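Putative reductase (Peptoclostridium difficile, PDB 5J6C) binds flavin mononucleotide and is probably an FMN-dependent nitroreductase, studied for its interaction with the antibiotic metronidazole. Local coordinates at residues D53-A58 against S125-Q130; A103-A108 against E171-I176; D109-D114 against P165-V170. All coordinates share one frame; numbering follows the deposited sequence.

Contact 1. Residues D53-A58 against S125-Q130; sequences DKILKA and SYIQLQ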
loop_
_atom_site.group_PDB
_atom_site.type_symbol
_atom_site.label_atom_id
_atom_site.label_comp_id
_atom_site.label_asym_id
_atom_site.label_seq_id
_atom_site.Cartn_x
_atom_site.Cartn_y
_atom_site.Cartn_z
ATOM N N ASP A 53 16.731 9.153 6.797
ATOM C CA ASP A 53 16.591 8.305 7.974
ATOM C C ASP A 53 15.132 8.189 8.405
ATOM O O ASP A 53 14.671 7.100 8.754
ATOM C CB ASP A 53 17.448 8.849 9.117
ATOM C CG ASP A 53 18.932 8.605 8.908
ATOM O OD1 ASP A 53 19.291 7.789 8.026
ATOM O OD2 ASP A 53 19.743 9.230 9.636
ATOM N N LYS A 54 14.395 9.302 8.394
ATOM C CA LYS A 54 12.989 9.249 8.776
ATOM C C LYS A 54 12.164 8.467 7.753
ATOM O O LYS A 54 11.218 7.766 8.126
ATOM C CB LYS A 54 12.441 10.659 8.956
ATOM C CG LYS A 54 13.029 11.407 10.146
ATOM C CD LYS A 54 12.627 12.868 10.091
ATOM C CE LYS A 54 13.061 13.643 11.343
ATOM N NZ LYS A 54 12.822 15.094 11.140
ATOM N N ILE A 55 12.508 8.572 6.465
ATOM C CA ILE A 55 11.824 7.783 5.432
ATOM C C ILE A 55 12.033 6.290 5.664
ATOM O O ILE A 55 11.096 5.489 5.563
ATOM C CB ILE A 55 12.302 8.200 4.032
ATOM C CG1 ILE A 55 11.821 9.605 3.688
ATOM C CG2 ILE A 55 11.840 7.211 2.998
ATOM C CD1 ILE A 55 12.439 10.141 2.412
ATOM N N LEU A 56 13.262 5.892 5.987
ATOM C CA LEU A 56 13.530 4.482 6.237
ATOM C C LEU A 56 12.818 3.990 7.498
ATOM O O LEU A 56 12.357 2.845 7.542
ATOM C CB LEU A 56 15.041 4.261 6.319
ATOM C CG LEU A 56 15.756 4.375 4.964
ATOM C CD1 LEU A 56 17.260 4.565 5.112
ATOM C CD2 LEU A 56 15.454 3.132 4.135
ATOM N N LYS A 57 12.729 4.837 8.533
ATOM C CA LYS A 57 11.990 4.476 9.743
ATOM C C LYS A 57 10.517 4.233 9.447
ATOM O O LYS A 57 9.927 3.288 9.974
ATOM C CB LYS A 57 12.124 5.568 10.803
ATOM C CG LYS A 57 13.339 5.457 11.694
ATOM C CD LYS A 57 13.260 6.498 12.809
ATOM C CE LYS A 57 14.297 6.279 13.900
ATOM N NZ LYS A 57 13.943 7.093 15.112
ATOM N N ALA A 58 9.897 5.085 8.622
ATOM C CA ALA A 58 8.501 4.849 8.252
ATOM C C ALA A 58 8.346 3.520 7.528
ATOM O O ALA A 58 7.415 2.753 7.812
ATOM C CB ALA A 58 7.970 5.987 7.382
ATOM N N SER A 125 4.194 2.745 0.076
ATOM C CA SER A 125 3.283 3.851 0.332
ATOM C C SER A 125 3.711 4.621 1.569
ATOM O O SER A 125 3.652 5.853 1.581
ATOM C CB SER A 125 1.847 3.345 0.461
ATOM O OG SER A 125 1.573 2.899 1.781
ATOM N N TYR A 126 4.179 3.917 2.605
ATOM C CA TYR A 126 4.700 4.609 3.782
ATOM C C TYR A 126 5.903 5.470 3.410
ATOM O O TYR A 126 6.053 6.591 3.909
ATOM C CB TYR A 126 5.063 3.606 4.889
ATOM C CG TYR A 126 3.894 3.106 5.745
ATOM C CD1 TYR A 126 2.586 3.090 5.252
ATOM C CD2 TYR A 126 4.099 2.663 7.052
ATOM C CE1 TYR A 126 1.515 2.629 6.025
ATOM C CE2 TYR A 126 3.021 2.209 7.843
ATOM C CZ TYR A 126 1.735 2.198 7.318
ATOM O OH TYR A 126 0.670 1.756 8.081
ATOM N N ILE A 127 6.746 4.981 2.496
ATOM C CA ILE A 127 7.904 5.755 2.048
ATOM C C ILE A 127 7.444 7.045 1.374
ATOM O O ILE A 127 7.895 8.147 1.719
ATOM C CB ILE A 127 8.794 4.891 1.125
ATOM C CG1 ILE A 127 9.635 3.926 1.971
ATOM C CG2 ILE A 127 9.683 5.749 0.211
ATOM C CD1 ILE A 127 10.278 2.762 1.194
ATOM N N GLN A 128 6.496 6.930 0.442
ATOM C CA GLN A 128 6.010 8.104 -0.276
ATOM C C GLN A 128 5.329 9.102 0.655
ATOM O O GLN A 128 5.482 10.315 0.476
ATOM C CB GLN A 128 5.068 7.669 -1.390
ATOM C CG GLN A 128 5.785 6.883 -2.488
ATOM C CD GLN A 128 4.993 6.858 -3.784
ATOM O OE1 GLN A 128 4.140 5.988 -3.989
ATOM N NE2 GLN A 128 5.246 7.842 -4.654
ATOM N N LEU A 129 4.577 8.621 1.654
ATOM C CA LEU A 129 3.904 9.548 2.564
ATOM C C LEU A 129 4.907 10.266 3.462
ATOM O O LEU A 129 4.794 11.476 3.683
ATOM C CB LEU A 129 2.850 8.811 3.403
ATOM C CG LEU A 129 1.601 8.359 2.636
ATOM C CD1 LEU A 129 0.540 7.702 3.538
ATOM C CD2 LEU A 129 1.006 9.541 1.880
ATOM N N GLN A 130 5.894 9.543 3.990
ATOM C CA GLN A 130 6.889 10.194 4.831
ATOM C C GLN A 130 7.750 11.161 4.022
ATOM O O GLN A 130 8.078 12.253 4.505
ATOM C CB GLN A 130 7.746 9.153 5.540
ATOM C CG GLN A 130 8.846 9.760 6.399
ATOM C CD GLN A 130 8.311 10.512 7.611
ATOM O OE1 GLN A 130 8.083 9.927 8.668
ATOM N NE2 GLN A 130 8.122 11.819 7.463
#
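Helix segments 53-58 and 125-130 run roughly antiparallel, with 145° between their directions and 8.3 Å between their axes at closest approach; by CA positions Ile55 lies nearest Gln130 and Ala58 nearest Tyr126. Ala58 and the bent Gln130 fit this spacing. Ala58 supplies a small side chain, its methyl CB meeting Gln130 CB at 3.7 Å. Gln130 supplies a folded one: its CG stands anti to the backbone N (chi1 178°) and the chain then bends at chi2, which lays the CH2 groups over the first helix, CG lying 3.7 Å from Ile55 CA and 3.5 Å from Lys54 O. On the sheet-facing side the two isoleucines cross at about a right angle, branch methyl against branch methyl, Ile55 CG2 to Ile127 CG2 3.8 Å. Tyr126 is met at its ring edge, in plane, where Ala58 O comes within 3.4 Å of CD2; the Tyr126 side chain also touches Pro63 of the flavin pocket and packs on Arg36 of the second subunit. The helix on which Tyr126 lies thus links the core of one chain to the dimer interface. With no hydrogen bond joining the segments, their cohesion probably comes largely from apolar burial and van der Waals contact, while the amide NE2 of Gln130 is bonded to Glu133, on its own helix.

Contact 2. Residues A103-A108 against E171-I176; sequences AIVIIA and ECIISI
Ile104 and Ile174 face each other as an antiparallel hydrogen-bonded pair on strands 102-109 and 168-177, each backbone N giving a 2.8 Å bond to the other's O. The bond from Ile174 N to Ile104 O is the straighter at hydrogen (177°), although its donor tilts well out of the carbonyl plane. Ile106 N also bonds to Cys172 O (3.0 Å), but Ile106 O takes Glu171 N instead of Cys172 N, both donors lying nearly along the C=O axis; Glu171 and Cys172 together lie opposite Ile106, a classic beta bulge. These are the two inner strands of a four-stranded antiparallel sheet, the core of the nitroreductase fold, with strand 71-76 beyond one and strand 137-142 beyond the other. The packing is closest on the face of Ile104, Ile106, Cys172 and Ile174, which helix 116-133 covers. There Ile106 turns its CD1 across the strand (chi2 100°, away from a staggered value), wedging it between Ile174 CG1 at 3.5 Å, tighter than usual for two carbons, and Cys172 SG at 3.6 Å. Further along, Ile176 lays CD1 across the end of Ile104. The other face is looser but also buried: Val105 and Ile173 lie side by side, Val105 CG2 to Ile173 CG2 3.9 Å, and the same CG2 of Ile173 reaches Ala103 CB at 3.8 Å. Ser175 pairs with Ala103 through the backbone; its hydroxyl bonds to Tyr42. Glu171 rests its CB 3.5 Å from Ile106 O while its end leads away; the side chain's nearest atom is about 6 Å from a bound flavin mononucleotide.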
loop_
_atom_site.group_PDB
_atom_site.type_symbol
_atom_site.label_atom_id
_atom_site.label_comp_id
_atom_site.label_asym_id
_atom_site.label_seq_id
_atom_site.Cartn_x
_atom_site.Cartn_y
_atom_site.Cartn_z
ATOM N N ALA A 103 16.832 7.152 -4.685
ATOM C CA ALA A 103 15.847 6.133 -5.004
ATOM C C ALA A 103 15.888 5.088 -3.904
ATOM O O ALA A 103 16.931 4.859 -3.284
ATOM C CB ALA A 103 16.102 5.483 -6.371
ATOM N N ILE A 104 14.733 4.489 -3.638
ATOM C CA ILE A 104 14.633 3.317 -2.778
ATOM C C ILE A 104 13.973 2.215 -3.593
ATOM O O ILE A 104 12.815 2.355 -4.005
ATOM C CB ILE A 104 13.832 3.588 -1.497
ATOM C CG1 ILE A 104 14.444 4.742 -0.701
ATOM C CG2 ILE A 104 13.768 2.317 -0.650
ATOM C CD1 ILE A 104 13.653 5.072 0.517
ATOM N N VAL A 105 14.711 1.139 -3.830
ATOM C CA VAL A 105 14.187 -0.050 -4.494
ATOM C C VAL A 105 13.590 -0.949 -3.420
ATOM O O VAL A 105 14.280 -1.305 -2.457
ATOM C CB VAL A 105 15.294 -0.773 -5.277
ATOM C CG1 VAL A 105 14.737 -1.997 -6.016
ATOM C CG2 VAL A 105 15.954 0.199 -6.235
ATOM N N ILE A 106 12.307 -1.294 -3.570
ATOM C CA ILE A 106 11.603 -2.174 -2.636
ATOM C C ILE A 106 11.604 -3.592 -3.204
ATOM O O ILE A 106 10.985 -3.864 -4.241
ATOM C CB ILE A 106 10.166 -1.715 -2.365
ATOM C CG1 ILE A 106 10.122 -0.362 -1.654
ATOM C CG2 ILE A 106 9.476 -2.737 -1.498
ATOM C CD1 ILE A 106 9.853 0.779 -2.566
ATOM N N ILE A 107 12.280 -4.505 -2.507
ATOM C CA ILE A 107 12.323 -5.912 -2.879
ATOM C C ILE A 107 11.675 -6.710 -1.759
ATOM O O ILE A 107 11.471 -6.214 -0.650
ATOM C CB ILE A 107 13.763 -6.412 -3.139
ATOM C CG1 ILE A 107 14.557 -6.444 -1.827
ATOM C CG2 ILE A 107 14.446 -5.562 -4.209
ATOM C CD1 ILE A 107 15.973 -7.025 -1.952
ATOM N N ALA A 108 11.339 -7.961 -2.060
ATOM C CA ALA A 108 10.673 -8.802 -1.081
ATOM C C ALA A 108 11.110 -10.242 -1.270
ATOM O O ALA A 108 11.273 -10.711 -2.400
ATOM C CB ALA A 108 9.154 -8.696 -1.196
ATOM N N GLU A 171 9.615 -5.118 -6.462
ATOM C CA GLU A 171 8.254 -4.609 -6.556
ATOM C C GLU A 171 8.201 -3.307 -7.338
ATOM O O GLU A 171 7.440 -3.182 -8.302
ATOM C CB GLU A 171 7.663 -4.403 -5.153
ATOM C CG GLU A 171 6.367 -3.600 -5.150
ATOM C CD GLU A 171 5.277 -4.234 -6.002
ATOM O OE1 GLU A 171 4.494 -3.495 -6.630
ATOM O OE2 GLU A 171 5.203 -5.474 -6.056
ATOM N N CYS A 172 9.031 -2.342 -6.956
ATOM C CA CYS A 172 8.978 -1.006 -7.525
ATOM C C CYS A 172 10.207 -0.246 -7.058
ATOM O O CYS A 172 10.881 -0.650 -6.102
ATOM C CB CYS A 172 7.702 -0.270 -7.089
ATOM S SG CYS A 172 7.617 -0.006 -5.282
ATOM N N ILE A 173 10.499 0.847 -7.752
ATOM C CA ILE A 173 11.484 1.831 -7.317
ATOM C C ILE A 173 10.746 3.111 -6.938
ATOM O O ILE A 173 9.860 3.565 -7.675
ATOM C CB ILE A 173 12.517 2.120 -8.418
ATOM C CG1 ILE A 173 13.004 0.818 -9.058
ATOM C CG2 ILE A 173 13.693 2.913 -7.846
ATOM C CD1 ILE A 173 14.162 1.022 -9.979
ATOM N N ILE A 174 11.106 3.696 -5.797
ATOM C CA ILE A 174 10.602 5.015 -5.417
ATOM C C ILE A 174 11.735 6.007 -5.638
ATOM O O ILE A 174 12.763 5.939 -4.956
ATOM C CB ILE A 174 10.109 5.070 -3.964
ATOM C CG1 ILE A 174 9.084 3.972 -3.671
ATOM C CG2 ILE A 174 9.494 6.442 -3.679
ATOM C CD1 ILE A 174 7.763 4.162 -4.384
ATOM N N SER A 175 11.561 6.925 -6.587
ATOM C CA SER A 175 12.498 8.031 -6.761
ATOM C C SER A 175 12.062 9.184 -5.873
ATOM O O SER A 175 10.870 9.466 -5.758
ATOM C CB SER A 175 12.553 8.497 -8.215
ATOM O OG SER A 175 11.370 9.171 -8.555
ATOM N N ILE A 176 13.032 9.832 -5.233
ATOM C CA ILE A 176 12.779 10.806 -4.173
ATOM C C ILE A 176 13.676 12.023 -4.398
ATOM O O ILE A 176 14.816 11.885 -4.845
ATOM C CB ILE A 176 13.035 10.184 -2.781
ATOM C CG1 ILE A 176 12.204 8.898 -2.597
ATOM C CG2 ILE A 176 12.777 11.198 -1.645
ATOM C CD1 ILE A 176 12.479 8.171 -1.288
#

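Contact 3. Residues D109-D114 against P165-V170; sequences DKEKND and PSKYSV
An Asx turn at Asp109 ends strand 102-109 beside the turn that opens its sheet neighbour, strand 168-177: Asp109 OD2 accepts from Glu111 N at 3.3 Å, from above the carboxylate plane, and the same carboxylate faces Lys167. Placed anti to the backbone N (chi1 -178°), the acid group reaches the extended chain of Lys167, which crosses it at a slant. OD1 binds Lys112 NZ at 2.9 Å through its anti lone pair and makes a long salt bridge of 3.6 Å to Lys167 NZ. Lys112 and Lys167 thus gather round one carboxylate oxygen in a shared salt-bridge network. Asp109 and Tyr168 form an antiparallel non-hydrogen-bonded pair, the last rung where strands 102-109 and 168-177 lie together, and a type I turn from Pro165 to Tyr168 leads into the second strand. Asp109 CB touches Tyr168 CE1 at 3.8 Å, while Lys167 CG lies over one ring face near the rim; the ring also meets Phe201 of the second subunit. One backbone bond joins the segments, Lys110 N to Lys167 O at 3.1 Å, in the carbonyl plane. On the exposed side, Glu111 crosses Lys167 at about a right angle, OE2 lying against the aliphatic CB rather than the ammonium group. Lys110 folds at chi4 (-76°) after passing Ser169, CD to CB 3.9 Å. A water gives a hydrogen bond to Tyr168 O and accepts a weak one from Lys110 NZ.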
loop_
_atom_site.group_PDB
_atom_site.type_symbol
_atom_site.label_atom_id
_atom_site.label_comp_id
_atom_site.label_asym_id
_atom_site.label_seq_id
_atom_site.Cartn_x
_atom_site.Cartn_y
_atom_site.Cartn_z
ATOM N N ASP A 109 11.312 -10.930 -0.152
ATOM C CA ASP A 109 11.613 -12.360 -0.153
ATOM C C ASP A 109 10.343 -13.113 -0.530
ATOM O O ASP A 109 9.452 -13.305 0.300
ATOM C CB ASP A 109 12.144 -12.770 1.218
ATOM C CG ASP A 109 12.526 -14.245 1.301
ATOM O OD1 ASP A 109 12.939 -14.653 2.406
ATOM O OD2 ASP A 109 12.409 -14.998 0.297
ATOM N N LYS A 110 10.245 -13.534 -1.799
ATOM C CA LYS A 110 8.999 -14.111 -2.296
ATOM C C LYS A 110 8.770 -15.549 -1.837
ATOM O O LYS A 110 7.669 -16.074 -2.039
ATOM C CB LYS A 110 8.930 -14.026 -3.830
ATOM C CG LYS A 110 9.954 -14.849 -4.604
ATOM C CD LYS A 110 9.866 -14.551 -6.112
ATOM C CE LYS A 110 10.603 -15.587 -6.966
ATOM N NZ LYS A 110 12.089 -15.438 -6.957
ATOM N N GLU A 111 9.753 -16.189 -1.205
ATOM C CA GLU A 111 9.512 -17.477 -0.561
ATOM C C GLU A 111 8.957 -17.332 0.852
ATOM O O GLU A 111 8.457 -18.317 1.404
ATOM C CB GLU A 111 10.800 -18.297 -0.484
ATOM C CG GLU A 111 11.538 -18.480 -1.788
ATOM C CD GLU A 111 12.967 -18.927 -1.555
ATOM O OE1 GLU A 111 13.419 -18.880 -0.385
ATOM O OE2 GLU A 111 13.638 -19.317 -2.539
ATOM N N LYS A 112 9.066 -16.143 1.457
ATOM C CA LYS A 112 8.586 -15.946 2.824
ATOM C C LYS A 112 7.063 -15.912 2.888
ATOM O O LYS A 112 6.474 -16.360 3.882
ATOM C CB LYS A 112 9.155 -14.649 3.411
ATOM C CG LYS A 112 10.452 -14.773 4.228
ATOM C CD LYS A 112 10.608 -13.564 5.177
ATOM C CE LYS A 112 11.993 -13.473 5.814
ATOM N NZ LYS A 112 13.048 -13.070 4.841
ATOM N N ASN A 113 6.420 -15.383 1.847
ATOM C CA ASN A 113 4.973 -15.243 1.788
ATOM C C ASN A 113 4.577 -15.007 0.336
ATOM O O ASN A 113 5.373 -14.506 -0.470
ATOM C CB ASN A 113 4.479 -14.089 2.686
ATOM C CG ASN A 113 3.203 -14.444 3.454
ATOM O OD1 ASN A 113 2.524 -15.430 3.140
ATOM N ND2 ASN A 113 2.869 -13.632 4.460
ATOM N N ASP A 114 3.342 -15.386 0.011
ATOM C CA ASP A 114 2.768 -15.149 -1.308
ATOM C C ASP A 114 2.126 -13.771 -1.439
ATOM O O ASP A 114 1.819 -13.345 -2.557
ATOM C CB ASP A 114 1.724 -16.223 -1.619
ATOM C CG ASP A 114 0.570 -16.212 -0.630
ATOM O OD1 ASP A 114 0.771 -15.793 0.530
ATOM O OD2 ASP A 114 -0.542 -16.621 -1.018
ATOM N N PRO A 165 19.919 -11.494 -4.802
ATOM C CA PRO A 165 19.728 -12.936 -4.980
ATOM C C PRO A 165 18.345 -13.245 -5.540
ATOM O O PRO A 165 17.400 -12.461 -5.421
ATOM C CB PRO A 165 19.893 -13.503 -3.565
ATOM C CG PRO A 165 20.633 -12.444 -2.816
ATOM C CD PRO A 165 20.191 -11.143 -3.395
ATOM N N SER A 166 18.233 -14.432 -6.134
ATOM C CA SER A 166 17.050 -14.799 -6.905
ATOM C C SER A 166 15.825 -15.070 -6.047
ATOM O O SER A 166 14.710 -15.041 -6.574
ATOM C CB SER A 166 17.344 -16.037 -7.744
ATOM O OG SER A 166 17.891 -17.037 -6.909
ATOM N N LYS A 167 15.985 -15.369 -4.757
ATOM C CA LYS A 167 14.783 -15.579 -3.956
ATOM C C LYS A 167 13.974 -14.300 -3.783
ATOM O O LYS A 167 12.812 -14.373 -3.375
ATOM C CB LYS A 167 15.138 -16.163 -2.584
ATOM C CG LYS A 167 15.953 -15.256 -1.673
ATOM C CD LYS A 167 16.091 -15.894 -0.285
ATOM C CE LYS A 167 16.823 -14.982 0.676
ATOM N NZ LYS A 167 16.503 -15.336 2.086
ATOM N N TYR A 168 14.558 -13.144 -4.099
ATOM C CA TYR A 168 13.894 -11.857 -4.000
ATOM C C TYR A 168 13.254 -11.475 -5.323
ATOM O O TYR A 168 13.758 -11.801 -6.401
ATOM C CB TYR A 168 14.884 -10.766 -3.592
ATOM C CG TYR A 168 15.498 -10.991 -2.238
ATOM C CD1 TYR A 168 14.785 -10.708 -1.081
ATOM C CD2 TYR A 168 16.786 -11.502 -2.113
ATOM C CE1 TYR A 168 15.335 -10.918 0.155
ATOM C CE2 TYR A 168 17.346 -11.712 -0.875
ATOM C CZ TYR A 168 16.613 -11.415 0.256
ATOM O OH TYR A 168 17.153 -11.617 1.493
ATOM N N SER A 169 12.143 -10.751 -5.226
ATOM C CA SER A 169 11.497 -10.121 -6.362
ATOM C C SER A 169 11.454 -8.609 -6.147
ATOM O O SER A 169 11.312 -8.139 -5.015
ATOM C CB SER A 169 10.081 -10.677 -6.547
ATOM O OG SER A 169 9.487 -10.136 -7.708
ATOM N N VAL A 170 11.556 -7.845 -7.236
ATOM C CA VAL A 170 11.553 -6.384 -7.173
ATOM C C VAL A 170 10.140 -5.887 -7.414
ATOM O O VAL A 170 9.529 -6.197 -8.440
ATOM C CB VAL A 170 12.530 -5.758 -8.182
ATOM C CG1 VAL A 170 12.562 -4.237 -7.991
ATOM C CG2 VAL A 170 13.919 -6.344 -8.015
HETATM O O HOH W 1 12.103 -12.587 -8.888
#

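The three contacts lie along one sheet and the helices on it. Contact 2 lies about 4 Å from the chain centre. Centre to centre, contact 1 is about 12 Å and contact 3, at the far end of the same strand pair, about 15 Å from contact 2; contacts 1 and 3, about 22 Å apart, do not touch. Contacts 1 and 2 touch through Ile55 and Ile127 on the helices and Ile104 and Ile174 on the sheet. Contacts 2 and 3 share strand 168-177, meeting where Ala108 O probably accepts from Ser169 N. Along the chain, contact 3 nests inside the loop closed by contact 2, whereas contact 1 alternates with both. All three also touch the second subunit.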